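Long-range contacts in regulatory protein SWI6 (Saccharomyces cerevisiae, PDB 1SW6), which acts as the shared subunit of the SBF and MBF complexes in cell-cycle-dependent transcription, this chain being its ankyrin-repeat domain: residues A[170-175]-A[206-211]; A[176-181]-A[218-223]; A[189-194]-A[261-266]; A[223-228]-A[300-305]. All coordinates share one frame; numbering follows the deposited sequence.

In the fold
Followed from the N terminus, the chain first gives one side of contacts 1, 2 and 3 in turn, from helix 167-173 through 176-179 to the end of helix 183-190, all within the second ankyrin repeat. The third repeat supplies the other sides in the same order, so these three loops cross and none nests in another. Contact 1 closes first and contact 2 next, their centres about 9 Å apart. Contact 4 opens on helix 218-234 at Tyr223, which contact 2 also uses, and crosses contact 3 before closing on helix 296-304 of the fourth repeat. Contacts 1, 2 and 4 thus join helices of successive repeats, while contact 3 ties in helix 261-265.

Contact 1 of 4, residues A[170-175]-A[206-211]; sequences KAVKSV and HHIIIT
Thr211 turns OG1 anti to its carbonyl carbon (chi1 -70°), and Val172 holds CG1 anti to its own (chi1 -61°); these torsions point the hydroxyl at Val172 O and the methyl at Ile208 CG1. Thr211 OG1 lies 2.8 Å from Val172 O, a carbonyl of helix 167-173, and 3.1 Å from His207 O one turn back in its own helix. The backbones run close, with Val172 CA 5.5 Å from Ile208 CA. Beside the polar pair, Val172 CG1 meets Ile208 CG1 at 3.7 Å, while Val172 CG2 rests 3.9 Å from His207 CB, one side chain lying roughly perpendicular to the other. Lys173 runs extended through chi2 (-178°), which brings its CD to 4.0 Å from His207 ND1, neither over the ring face nor at its edge. The polar ends are held elsewhere: Lys173 NZ by a salt bridge to Glu165, His207 NE2 by Asp198. Tyr224 and Ala221 of helix 218-234 pack against the Val172-Ile208 side, and helix 286-293 lies against His206 and Ile209, which places this buried contact between neighbouring helices of the ankyrin stack.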
loop_
_atom_site.group_PDB
_atom_site.type_symbol
_atom_site.label_atom_id
_atom_site.label_comp_id
_atom_site.label_asym_id
_atom_site.label_seq_id
_atom_site.Cartn_x
_atom_site.Cartn_y
_atom_site.Cartn_z
ATOM N N LYS A 170 11.671 0.826 -1.798
ATOM C CA LYS A 170 10.439 1.316 -1.181
ATOM C C LYS A 170 10.649 2.723 -0.646
ATOM O O LYS A 170 9.738 3.554 -0.679
ATOM C CB LYS A 170 10.005 0.383 -0.044
ATOM C CG LYS A 170 9.682 -1.021 -0.534
ATOM C CD LYS A 170 8.717 -0.947 -1.714
ATOM C CE LYS A 170 8.705 -2.233 -2.506
ATOM N NZ LYS A 170 7.833 -2.103 -3.698
ATOM N N ALA A 171 11.861 2.992 -0.172
ATOM C CA ALA A 171 12.193 4.311 0.345
ATOM C C ALA A 171 12.042 5.359 -0.743
ATOM O O ALA A 171 11.610 6.485 -0.472
ATOM C CB ALA A 171 13.629 4.330 0.874
ATOM N N VAL A 172 12.395 5.018 -1.976
ATOM C CA VAL A 172 12.286 6.028 -3.024
ATOM C C VAL A 172 10.977 6.032 -3.800
ATOM O O VAL A 172 10.781 6.875 -4.673
ATOM C CB VAL A 172 13.478 5.960 -4.009
ATOM C CG1 VAL A 172 14.780 6.228 -3.239
ATOM C CG2 VAL A 172 13.527 4.606 -4.701
ATOM N N LYS A 173 10.072 5.114 -3.473
ATOM C CA LYS A 173 8.777 5.080 -4.145
ATOM C C LYS A 173 7.682 5.742 -3.305
ATOM O O LYS A 173 6.524 5.806 -3.733
ATOM C CB LYS A 173 8.383 3.643 -4.498
ATOM C CG LYS A 173 9.237 3.055 -5.605
ATOM C CD LYS A 173 8.804 1.646 -5.969
ATOM C CE LYS A 173 7.433 1.637 -6.634
ATOM N NZ LYS A 173 7.167 0.300 -7.223
ATOM N N SER A 174 8.045 6.228 -2.114
ATOM C CA SER A 174 7.101 6.930 -1.234
ATOM C C SER A 174 7.775 8.224 -0.752
ATOM O O SER A 174 9.011 8.328 -0.762
ATOM C CB SER A 174 6.713 6.056 -0.036
ATOM O OG SER A 174 7.777 5.938 0.882
ATOM N N VAL A 175 6.976 9.211 -0.347
ATOM C CA VAL A 175 7.539 10.484 0.098
ATOM C C VAL A 175 7.900 10.467 1.561
ATOM O O VAL A 175 8.466 11.430 2.077
ATOM C CB VAL A 175 6.569 11.668 -0.108
ATOM C CG1 VAL A 175 6.090 11.709 -1.544
ATOM C CG2 VAL A 175 5.412 11.570 0.875
ATOM N N HIS A 206 16.498 4.322 -11.362
ATOM C CA HIS A 206 15.353 4.233 -12.261
ATOM C C HIS A 206 14.093 4.513 -11.463
ATOM O O HIS A 206 13.213 5.231 -11.919
ATOM C CB HIS A 206 15.241 2.842 -12.890
ATOM C CG HIS A 206 16.147 2.628 -14.059
ATOM N ND1 HIS A 206 17.291 1.865 -13.984
ATOM C CD2 HIS A 206 16.065 3.061 -15.342
ATOM C CE1 HIS A 206 17.874 1.833 -15.168
ATOM N NE2 HIS A 206 17.151 2.550 -16.010
ATOM N N HIS A 207 14.021 3.947 -10.263
ATOM C CA HIS A 207 12.855 4.126 -9.414
ATOM C C HIS A 207 12.696 5.553 -8.915
ATOM O O HIS A 207 11.570 6.047 -8.826
ATOM C CB HIS A 207 12.902 3.140 -8.233
ATOM C CG HIS A 207 12.648 1.716 -8.627
ATOM N ND1 HIS A 207 11.408 1.262 -9.028
ATOM C CD2 HIS A 207 13.481 0.651 -8.711
ATOM C CE1 HIS A 207 11.490 -0.019 -9.342
ATOM N NE2 HIS A 207 12.737 -0.414 -9.158
ATOM N N ILE A 208 13.804 6.224 -8.599
ATOM C CA ILE A 208 13.735 7.605 -8.124
ATOM C C ILE A 208 13.071 8.433 -9.223
ATOM O O ILE A 208 12.109 9.168 -8.984
ATOM C CB ILE A 208 15.143 8.185 -7.825
ATOM C CG1 ILE A 208 15.752 7.485 -6.599
ATOM C CG2 ILE A 208 15.046 9.695 -7.607
ATOM C CD1 ILE A 208 17.072 8.050 -6.152
ATOM N N ILE A 209 13.587 8.293 -10.437
ATOM C CA ILE A 209 13.038 9.006 -11.569
ATOM C C ILE A 209 11.585 8.621 -11.831
ATOM O O ILE A 209 10.761 9.493 -12.073
ATOM C CB ILE A 209 13.897 8.758 -12.820
ATOM C CG1 ILE A 209 14.990 9.831 -12.904
ATOM C CG2 ILE A 209 13.036 8.772 -14.069
ATOM C CD1 ILE A 209 15.928 9.868 -11.722
ATOM N N ILE A 210 11.259 7.329 -11.784
ATOM C CA ILE A 210 9.872 6.922 -12.014
ATOM C C ILE A 210 8.968 7.660 -11.031
ATOM O O ILE A 210 7.869 8.096 -11.374
ATOM C CB ILE A 210 9.653 5.405 -11.800
ATOM C CG1 ILE A 210 10.357 4.598 -12.887
ATOM C CG2 ILE A 210 8.163 5.096 -11.805
ATOM C CD1 ILE A 210 9.864 4.871 -14.270
ATOM N N THR A 211 9.448 7.804 -9.802
ATOM C CA THR A 211 8.687 8.482 -8.762
ATOM C C THR A 211 8.542 9.967 -9.040
ATOM O O THR A 211 7.482 10.553 -8.805
ATOM C CB THR A 211 9.346 8.301 -7.380
ATOM O OG1 THR A 211 9.211 6.942 -6.962
ATOM C CG2 THR A 211 8.695 9.192 -6.357
#

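Contact 2 of 4, residues A[176-181]-A[218-223]; sequences NNYDSG and SAAAKY
The Tyr178 ring has the backbone of helix 218-234 over one face: Ala220 CA stands 4.0 Å from the ring centroid, 25° off the normal, a CH-pi contact, with the carbonyl carbon of Ala219 over the same face. At the ring's edge, in its plane, lies Tyr223 CE2. The Tyr223 ring in turn takes Tyr178 CD1 over one face, and Tyr178 CD1 comes within 3.2 Å of Tyr223 CG, a tight approach. With centroids 4.8 Å apart and planes at 57°, the two rings form an oblique pair, neither stacked nor edge-to-face. Both tyrosines carry CG anti to the backbone N (chi1 164° for Tyr178), which swings the rings into the space between the helices. Beyond the ring, the Tyr178 hydroxyl ends 3.7 Å from Ala219 CB, and Tyr178 CD2 lies 3.8 Å from Ala220 CB. Small alanines let the backbone of helix 218-234, in the third ankyrin repeat, come up to the aromatic face offered by helix 176-179 of the second. That short helix closes in a Schellman motif with positive phi at Gly181, the first residue to leave helical phi/psi; Gly181 CA lies 3.7 Å from Tyr223 OH. A water joins the two, 2.7 Å from Tyr223 OH and weakly bonded to Gly181 O. The second subunit reaches this region as well, its Ile296 N bonding to Asp179 OD2.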
loop_
_atom_site.group_PDB
_atom_site.type_symbol
_atom_site.label_atom_id
_atom_site.label_comp_id
_atom_site.label_asym_id
_atom_site.label_seq_id
_atom_site.Cartn_x
_atom_site.Cartn_y
_atom_site.Cartn_z
ATOM N N ASN A 176 7.575 9.369 2.225
ATOM C CA ASN A 176 7.822 9.221 3.651
ATOM C C ASN A 176 9.227 9.538 4.157
ATOM O O ASN A 176 9.379 10.192 5.188
ATOM C CB ASN A 176 7.422 7.812 4.082
ATOM C CG ASN A 176 5.937 7.564 3.920
ATOM O OD1 ASN A 176 5.384 7.777 2.835
ATOM N ND2 ASN A 176 5.280 7.118 4.992
ATOM N N ASN A 177 10.255 9.073 3.452
ATOM C CA ASN A 177 11.621 9.322 3.896
ATOM C C ASN A 177 12.081 10.758 3.663
ATOM O O ASN A 177 12.968 11.249 4.349
ATOM C CB ASN A 177 12.559 8.310 3.255
ATOM C CG ASN A 177 12.542 6.975 3.990
ATOM O OD1 ASN A 177 13.244 6.808 4.970
ATOM N ND2 ASN A 177 11.718 6.041 3.536
ATOM N N TYR A 178 11.461 11.434 2.706
ATOM C CA TYR A 178 11.786 12.830 2.437
ATOM C C TYR A 178 11.096 13.689 3.514
ATOM O O TYR A 178 11.726 14.502 4.184
ATOM C CB TYR A 178 11.293 13.204 1.038
ATOM C CG TYR A 178 11.208 14.688 0.750
ATOM C CD1 TYR A 178 12.334 15.502 0.803
ATOM C CD2 TYR A 178 10.002 15.267 0.388
ATOM C CE1 TYR A 178 12.255 16.862 0.497
ATOM C CE2 TYR A 178 9.913 16.617 0.081
ATOM C CZ TYR A 178 11.038 17.407 0.137
ATOM O OH TYR A 178 10.929 18.742 -0.162
ATOM N N ASP A 179 9.800 13.481 3.698
ATOM C CA ASP A 179 9.053 14.235 4.697
ATOM C C ASP A 179 9.669 14.080 6.075
ATOM O O ASP A 179 9.731 15.039 6.845
ATOM C CB ASP A 179 7.597 13.771 4.744
ATOM C CG ASP A 179 6.809 14.196 3.517
ATOM O OD1 ASP A 179 7.369 14.915 2.662
ATOM O OD2 ASP A 179 5.625 13.814 3.407
ATOM N N SER A 180 10.142 12.875 6.375
ATOM C CA SER A 180 10.734 12.594 7.677
ATOM C C SER A 180 12.225 12.905 7.756
ATOM O O SER A 180 12.812 12.839 8.830
ATOM C CB SER A 180 10.498 11.128 8.054
ATOM O OG SER A 180 9.121 10.803 7.984
ATOM N N GLY A 181 12.836 13.240 6.622
ATOM C CA GLY A 181 14.255 13.556 6.615
ATOM C C GLY A 181 15.140 12.436 7.138
ATOM O O GLY A 181 16.171 12.693 7.753
ATOM N N SER A 218 7.570 14.969 -6.930
ATOM C CA SER A 218 8.667 15.613 -7.650
ATOM C C SER A 218 9.771 16.081 -6.686
ATOM O O SER A 218 10.958 15.838 -6.919
ATOM C CB SER A 218 8.106 16.800 -8.458
ATOM O OG SER A 218 9.123 17.649 -8.961
ATOM N N ALA A 219 9.373 16.735 -5.598
ATOM C CA ALA A 219 10.322 17.222 -4.599
ATOM C C ALA A 219 11.091 16.073 -3.946
ATOM O O ALA A 219 12.317 16.128 -3.838
ATOM C CB ALA A 219 9.591 18.027 -3.535
ATOM N N ALA A 220 10.371 15.032 -3.525
ATOM C CA ALA A 220 10.992 13.868 -2.891
ATOM C C ALA A 220 12.061 13.224 -3.773
ATOM O O ALA A 220 13.159 12.924 -3.315
ATOM C CB ALA A 220 9.928 12.832 -2.535
ATOM N N ALA A 221 11.739 13.011 -5.042
ATOM C CA ALA A 221 12.692 12.386 -5.952
ATOM C C ALA A 221 13.942 13.239 -6.165
ATOM O O ALA A 221 15.048 12.710 -6.284
ATOM C CB ALA A 221 12.024 12.082 -7.288
ATOM N N LYS A 222 13.779 14.552 -6.221
ATOM C CA LYS A 222 14.934 15.419 -6.400
ATOM C C LYS A 222 15.805 15.233 -5.160
ATOM O O LYS A 222 17.021 15.055 -5.245
ATOM C CB LYS A 222 14.486 16.876 -6.504
ATOM C CG LYS A 222 15.620 17.900 -6.661
ATOM C CD LYS A 222 16.234 17.833 -8.054
ATOM C CE LYS A 222 17.012 19.102 -8.386
ATOM N NZ LYS A 222 18.162 19.351 -7.467
ATOM N N TYR A 223 15.157 15.265 -4.004
ATOM C CA TYR A 223 15.832 15.110 -2.720
ATOM C C TYR A 223 16.579 13.784 -2.621
ATOM O O TYR A 223 17.740 13.743 -2.199
ATOM C CB TYR A 223 14.795 15.199 -1.605
ATOM C CG TYR A 223 15.323 14.941 -0.213
ATOM C CD1 TYR A 223 15.905 15.965 0.530
ATOM C CD2 TYR A 223 15.172 13.689 0.386
ATOM C CE1 TYR A 223 16.313 15.759 1.844
ATOM C CE2 TYR A 223 15.580 13.470 1.702
ATOM C CZ TYR A 223 16.143 14.516 2.423
ATOM O OH TYR A 223 16.469 14.335 3.744
HETATM O O HOH W 1 18.058 12.732 5.204
#

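Contact 3 of 4, residues A[189-194]-A[261-266]; sequences YLYPCL and SILENL
Tyr191 crosses to helix 261-265 as its side chain is followed outward from CB. The first torsion (chi1 68°) leaves CG flanked by both backbone N and C, directing the ring toward the other segment. Farther out, CD1 and CE1 of Tyr191 pass Ile262 CG2, which sits at the ring's edge in its plane, 3.9 Å from Tyr191 CE1. Tyr191 CZ has Leu263 CD1 at 3.8 Å, and at the tip Tyr191 OH lies 3.6 Å from the same methyl. The hydroxyl is satisfied by Asp260 OD2, just before the segment. Leu263 CG stands over one ring face, 4.3 Å from the Tyr191 centroid and 23° off the normal, a CH-pi contact, while Pro192 CD lies against the opposite face. The ring is thus held between its own neighbour in sequence and the incoming leucine. Beside it Leu194 CD1 meets Leu266 CD1 at 3.8 Å, and Leu266 CD1 also approaches Tyr191 O at 4.0 Å. Trp231 of helix 218-234 packs on both Tyr191 and Leu194, and Thr29 of strand 27-29 touches Tyr191 and Leu263. The contact is an apolar core that packs Tyr191 to Leu194 of the second repeat against a short helix of the third. That repeat is much longer than the usual ankyrin unit of about 33 residues, and the helix packed here is consistent with a variation on the ankyrin fold.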
loop_
_atom_site.group_PDB
_atom_site.type_symbol
_atom_site.label_atom_id
_atom_site.label_comp_id
_atom_site.label_asym_id
_atom_site.label_seq_id
_atom_site.Cartn_x
_atom_site.Cartn_y
_atom_site.Cartn_z
ATOM N N TYR A 189 22.504 2.233 6.677
ATOM C CA TYR A 189 22.069 0.862 6.939
ATOM C C TYR A 189 21.583 0.091 5.706
ATOM O O TYR A 189 21.572 -1.143 5.727
ATOM C CB TYR A 189 20.962 0.836 7.997
ATOM C CG TYR A 189 21.439 1.202 9.376
ATOM C CD1 TYR A 189 21.715 2.527 9.709
ATOM C CD2 TYR A 189 21.657 0.216 10.342
ATOM C CE1 TYR A 189 22.201 2.869 10.969
ATOM C CE2 TYR A 189 22.143 0.542 11.606
ATOM C CZ TYR A 189 22.414 1.873 11.912
ATOM O OH TYR A 189 22.902 2.203 13.158
ATOM N N LEU A 190 21.195 0.789 4.638
ATOM C CA LEU A 190 20.694 0.080 3.451
ATOM C C LEU A 190 21.505 0.220 2.163
ATOM O O LEU A 190 21.045 -0.206 1.111
ATOM C CB LEU A 190 19.230 0.472 3.157
ATOM C CG LEU A 190 18.151 0.292 4.244
ATOM C CD1 LEU A 190 16.761 0.425 3.612
ATOM C CD2 LEU A 190 18.271 -1.084 4.901
ATOM N N TYR A 191 22.710 0.790 2.244
ATOM C CA TYR A 191 23.557 0.956 1.058
ATOM C C TYR A 191 23.789 -0.340 0.275
ATOM O O TYR A 191 23.986 -0.299 -0.942
ATOM C CB TYR A 191 24.913 1.582 1.441
ATOM C CG TYR A 191 25.802 0.690 2.282
ATOM C CD1 TYR A 191 26.535 -0.347 1.703
ATOM C CD2 TYR A 191 25.870 0.853 3.657
ATOM C CE1 TYR A 191 27.311 -1.209 2.486
ATOM C CE2 TYR A 191 26.636 0.007 4.448
ATOM C CZ TYR A 191 27.354 -1.023 3.859
ATOM O OH TYR A 191 28.108 -1.865 4.658
ATOM N N PRO A 192 23.779 -1.509 0.951
ATOM C CA PRO A 192 24.000 -2.722 0.157
ATOM C C PRO A 192 22.962 -2.876 -0.955
ATOM O O PRO A 192 23.245 -3.483 -1.979
ATOM C CB PRO A 192 23.903 -3.840 1.194
ATOM C CG PRO A 192 24.422 -3.177 2.453
ATOM C CD PRO A 192 23.762 -1.823 2.396
ATOM N N CYS A 193 21.764 -2.325 -0.754
ATOM C CA CYS A 193 20.699 -2.410 -1.754
ATOM C C CYS A 193 21.005 -1.586 -3.005
ATOM O O CYS A 193 20.445 -1.832 -4.066
ATOM C CB CYS A 193 19.366 -1.925 -1.168
ATOM S SG CYS A 193 18.797 -2.809 0.309
ATOM N N LEU A 194 21.888 -0.605 -2.878
ATOM C CA LEU A 194 22.238 0.242 -4.014
ATOM C C LEU A 194 22.758 -0.543 -5.213
ATOM O O LEU A 194 22.679 -0.070 -6.342
ATOM C CB LEU A 194 23.296 1.266 -3.609
ATOM C CG LEU A 194 22.851 2.307 -2.594
ATOM C CD1 LEU A 194 24.043 3.160 -2.180
ATOM C CD2 LEU A 194 21.749 3.166 -3.217
ATOM N N SER A 261 33.448 -5.207 1.575
ATOM C CA SER A 261 33.866 -5.184 0.179
ATOM C C SER A 261 32.968 -4.245 -0.612
ATOM O O SER A 261 33.432 -3.560 -1.521
ATOM C CB SER A 261 33.809 -6.583 -0.440
ATOM O OG SER A 261 34.930 -7.358 -0.049
ATOM N N ILE A 262 31.685 -4.215 -0.268
ATOM C CA ILE A 262 30.737 -3.346 -0.961
ATOM C C ILE A 262 30.969 -1.895 -0.592
ATOM O O ILE A 262 31.208 -1.047 -1.454
ATOM C CB ILE A 262 29.258 -3.692 -0.617
ATOM C CG1 ILE A 262 28.857 -5.003 -1.294
ATOM C CG2 ILE A 262 28.331 -2.562 -1.073
ATOM C CD1 ILE A 262 27.394 -5.357 -1.126
ATOM N N LEU A 263 30.896 -1.614 0.701
ATOM C CA LEU A 263 31.065 -0.261 1.180
ATOM C C LEU A 263 32.346 0.352 0.621
ATOM O O LEU A 263 32.353 1.502 0.203
ATOM C CB LEU A 263 31.072 -0.251 2.712
ATOM C CG LEU A 263 30.678 1.070 3.364
ATOM C CD1 LEU A 263 30.489 0.855 4.846
ATOM C CD2 LEU A 263 31.734 2.120 3.102
ATOM N N GLU A 264 33.419 -0.427 0.586
ATOM C CA GLU A 264 34.692 0.067 0.079
ATOM C C GLU A 264 34.674 0.338 -1.422
ATOM O O GLU A 264 35.118 1.394 -1.867
ATOM C CB GLU A 264 35.816 -0.927 0.412
ATOM C CG GLU A 264 36.624 -0.608 1.680
ATOM C CD GLU A 264 35.760 -0.247 2.887
ATOM O OE1 GLU A 264 35.256 0.898 2.938
ATOM O OE2 GLU A 264 35.583 -1.105 3.785
ATOM N N ASN A 265 34.152 -0.603 -2.203
ATOM C CA ASN A 265 34.114 -0.443 -3.659
ATOM C C ASN A 265 32.990 0.463 -4.170
ATOM O O ASN A 265 32.929 0.770 -5.360
ATOM C CB ASN A 265 34.010 -1.813 -4.346
ATOM C CG ASN A 265 35.233 -2.688 -4.109
ATOM O OD1 ASN A 265 35.399 -3.725 -4.751
ATOM N ND2 ASN A 265 36.089 -2.276 -3.185
ATOM N N LEU A 266 32.099 0.883 -3.279
ATOM C CA LEU A 266 30.996 1.755 -3.675
ATOM C C LEU A 266 31.437 3.218 -3.602
ATOM O O LEU A 266 31.391 3.831 -2.535
ATOM C CB LEU A 266 29.791 1.550 -2.751
ATOM C CG LEU A 266 28.418 1.120 -3.289
ATOM C CD1 LEU A 266 27.391 1.320 -2.168
ATOM C CD2 LEU A 266 28.010 1.931 -4.506
#

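Contact 4 of 4, residues A[223-228]-A[300-305]; sequences YYLDIL and DALLDY
The nearest CA atoms of 223-228 and 300-305, those of Asp226 and Ala301, are 8.4 Å apart, so side chains span the gap. The polar bridge is a hydrogen bond from Tyr305 OH to Asp226 OD1, 2.7 Å long. The hydroxyl meets the carboxylate from above, 37° out of its plane, and the planes of ring and carboxylate stand 70° apart. Asp226 OD1 itself lies at the ring's edge, near the ring plane. A water donates to both Tyr305 OH, at 2.8 Å, and Asp226 O, also at 2.8 Å, so the phenol oxygen donates one bond and accepts another, which restricts the rotation of its proton. Asp226 OD2 forms a salt bridge with Lys222 one turn earlier, leaving the two carboxylate oxygens with different partners. Leu225, its CG anti to the backbone N (chi1 173°), reaches between the helices: CD2 touches Leu302 CD2 at 3.9 Å and Ala301 CB at 4.2 Å, while Leu225 CG lies 4.0 Å from Tyr305 CE1 as the two side chains run antiparallel. Leu205 and Ile209 of helix 204-212 continue this apolar layer. Such packing of one repeat's helix on the next, here third on fourth, is the stacking that builds an ankyrin-repeat domain.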
loop_
_atom_site.group_PDB
_atom_site.type_symbol
_atom_site.label_atom_id
_atom_site.label_comp_id
_atom_site.label_asym_id
_atom_site.label_seq_id
_atom_site.Cartn_x
_atom_site.Cartn_y
_atom_site.Cartn_z
ATOM N N TYR A 223 15.157 15.265 -4.004
ATOM C CA TYR A 223 15.832 15.110 -2.720
ATOM C C TYR A 223 16.579 13.784 -2.621
ATOM O O TYR A 223 17.740 13.743 -2.199
ATOM C CB TYR A 223 14.795 15.199 -1.605
ATOM C CG TYR A 223 15.323 14.941 -0.213
ATOM C CD1 TYR A 223 15.905 15.965 0.530
ATOM C CD2 TYR A 223 15.172 13.689 0.386
ATOM C CE1 TYR A 223 16.313 15.759 1.844
ATOM C CE2 TYR A 223 15.580 13.470 1.702
ATOM C CZ TYR A 223 16.143 14.516 2.423
ATOM O OH TYR A 223 16.469 14.335 3.744
ATOM N N TYR A 224 15.909 12.697 -3.002
ATOM C CA TYR A 224 16.514 11.369 -2.953
ATOM C C TYR A 224 17.761 11.288 -3.836
ATOM O O TYR A 224 18.813 10.788 -3.412
ATOM C CB TYR A 224 15.481 10.311 -3.383
ATOM C CG TYR A 224 14.340 10.124 -2.395
ATOM C CD1 TYR A 224 13.087 9.719 -2.829
ATOM C CD2 TYR A 224 14.527 10.338 -1.020
ATOM C CE1 TYR A 224 12.023 9.527 -1.923
ATOM C CE2 TYR A 224 13.473 10.156 -0.101
ATOM C CZ TYR A 224 12.225 9.753 -0.565
ATOM O OH TYR A 224 11.171 9.603 0.309
ATOM N N LEU A 225 17.643 11.801 -5.054
ATOM C CA LEU A 225 18.756 11.798 -5.996
ATOM C C LEU A 225 19.965 12.551 -5.458
ATOM O O LEU A 225 21.079 12.021 -5.472
ATOM C CB LEU A 225 18.328 12.410 -7.327
ATOM C CG LEU A 225 19.446 12.633 -8.356
ATOM C CD1 LEU A 225 20.183 11.316 -8.614
ATOM C CD2 LEU A 225 18.855 13.165 -9.650
ATOM N N ASP A 226 19.756 13.776 -4.978
ATOM C CA ASP A 226 20.873 14.570 -4.466
ATOM C C ASP A 226 21.476 13.985 -3.194
ATOM O O ASP A 226 22.688 13.971 -3.043
ATOM C CB ASP A 226 20.454 16.025 -4.227
ATOM C CG ASP A 226 20.120 16.759 -5.519
ATOM O OD1 ASP A 226 20.653 16.380 -6.588
ATOM O OD2 ASP A 226 19.332 17.725 -5.468
ATOM N N ILE A 227 20.637 13.505 -2.282
ATOM C CA ILE A 227 21.139 12.899 -1.050
ATOM C C ILE A 227 21.988 11.673 -1.377
ATOM O O ILE A 227 23.027 11.452 -0.766
ATOM C CB ILE A 227 19.990 12.445 -0.101
ATOM C CG1 ILE A 227 19.340 13.658 0.563
ATOM C CG2 ILE A 227 20.528 11.499 0.964
ATOM C CD1 ILE A 227 20.309 14.499 1.366
ATOM N N LEU A 228 21.541 10.870 -2.343
ATOM C CA LEU A 228 22.284 9.677 -2.733
ATOM C C LEU A 228 23.681 10.032 -3.274
ATOM O O LEU A 228 24.681 9.417 -2.885
ATOM C CB LEU A 228 21.500 8.892 -3.795
ATOM C CG LEU A 228 22.189 7.658 -4.398
ATOM C CD1 LEU A 228 22.770 6.799 -3.290
ATOM C CD2 LEU A 228 21.199 6.850 -5.214
ATOM N N ASP A 300 17.550 18.020 -15.799
ATOM C CA ASP A 300 18.741 18.856 -15.682
ATOM C C ASP A 300 19.666 18.374 -14.572
ATOM O O ASP A 300 20.880 18.381 -14.737
ATOM C CB ASP A 300 18.353 20.315 -15.432
ATOM C CG ASP A 300 17.773 20.989 -16.672
ATOM O OD1 ASP A 300 17.332 22.155 -16.554
ATOM O OD2 ASP A 300 17.757 20.360 -17.762
ATOM N N ALA A 301 19.099 17.956 -13.442
ATOM C CA ALA A 301 19.930 17.466 -12.341
ATOM C C ALA A 301 20.765 16.274 -12.825
ATOM O O ALA A 301 21.975 16.215 -12.587
ATOM C CB ALA A 301 19.064 17.061 -11.171
ATOM N N LEU A 302 20.115 15.335 -13.516
ATOM C CA LEU A 302 20.800 14.156 -14.039
ATOM C C LEU A 302 21.856 14.502 -15.086
ATOM O O LEU A 302 22.922 13.880 -15.128
ATOM C CB LEU A 302 19.806 13.184 -14.673
ATOM C CG LEU A 302 18.961 12.286 -13.779
ATOM C CD1 LEU A 302 17.990 11.524 -14.656
ATOM C CD2 LEU A 302 19.860 11.330 -12.984
ATOM N N LEU A 303 21.543 15.463 -15.948
ATOM C CA LEU A 303 22.481 15.867 -16.983
ATOM C C LEU A 303 23.710 16.475 -16.331
ATOM O O LEU A 303 24.846 16.209 -16.753
ATOM C CB LEU A 303 21.824 16.868 -17.945
ATOM C CG LEU A 303 20.878 16.245 -18.989
ATOM C CD1 LEU A 303 20.130 17.343 -19.726
ATOM C CD2 LEU A 303 21.676 15.384 -19.973
ATOM N N ASP A 304 23.485 17.280 -15.293
ATOM C CA ASP A 304 24.588 17.918 -14.588
ATOM C C ASP A 304 25.468 16.912 -13.853
ATOM O O ASP A 304 26.611 17.215 -13.524
ATOM C CB ASP A 304 24.067 18.971 -13.606
ATOM C CG ASP A 304 23.520 20.207 -14.314
ATOM O OD1 ASP A 304 23.614 20.272 -15.559
ATOM O OD2 ASP A 304 22.999 21.113 -13.628
ATOM N N TYR A 305 24.940 15.720 -13.590
ATOM C CA TYR A 305 25.727 14.703 -12.912
ATOM C C TYR A 305 26.485 13.909 -13.973
ATOM O O TYR A 305 27.287 13.025 -13.652
ATOM C CB TYR A 305 24.835 13.785 -12.069
ATOM C CG TYR A 305 24.418 14.358 -10.711
ATOM C CD1 TYR A 305 23.093 14.278 -10.274
ATOM C CD2 TYR A 305 25.355 14.955 -9.857
ATOM C CE1 TYR A 305 22.699 14.786 -9.010
ATOM C CE2 TYR A 305 24.978 15.460 -8.604
ATOM C CZ TYR A 305 23.645 15.371 -8.188
ATOM O OH TYR A 305 23.262 15.874 -6.959
HETATM O O HOH W 2 24.177 16.037 -4.278
#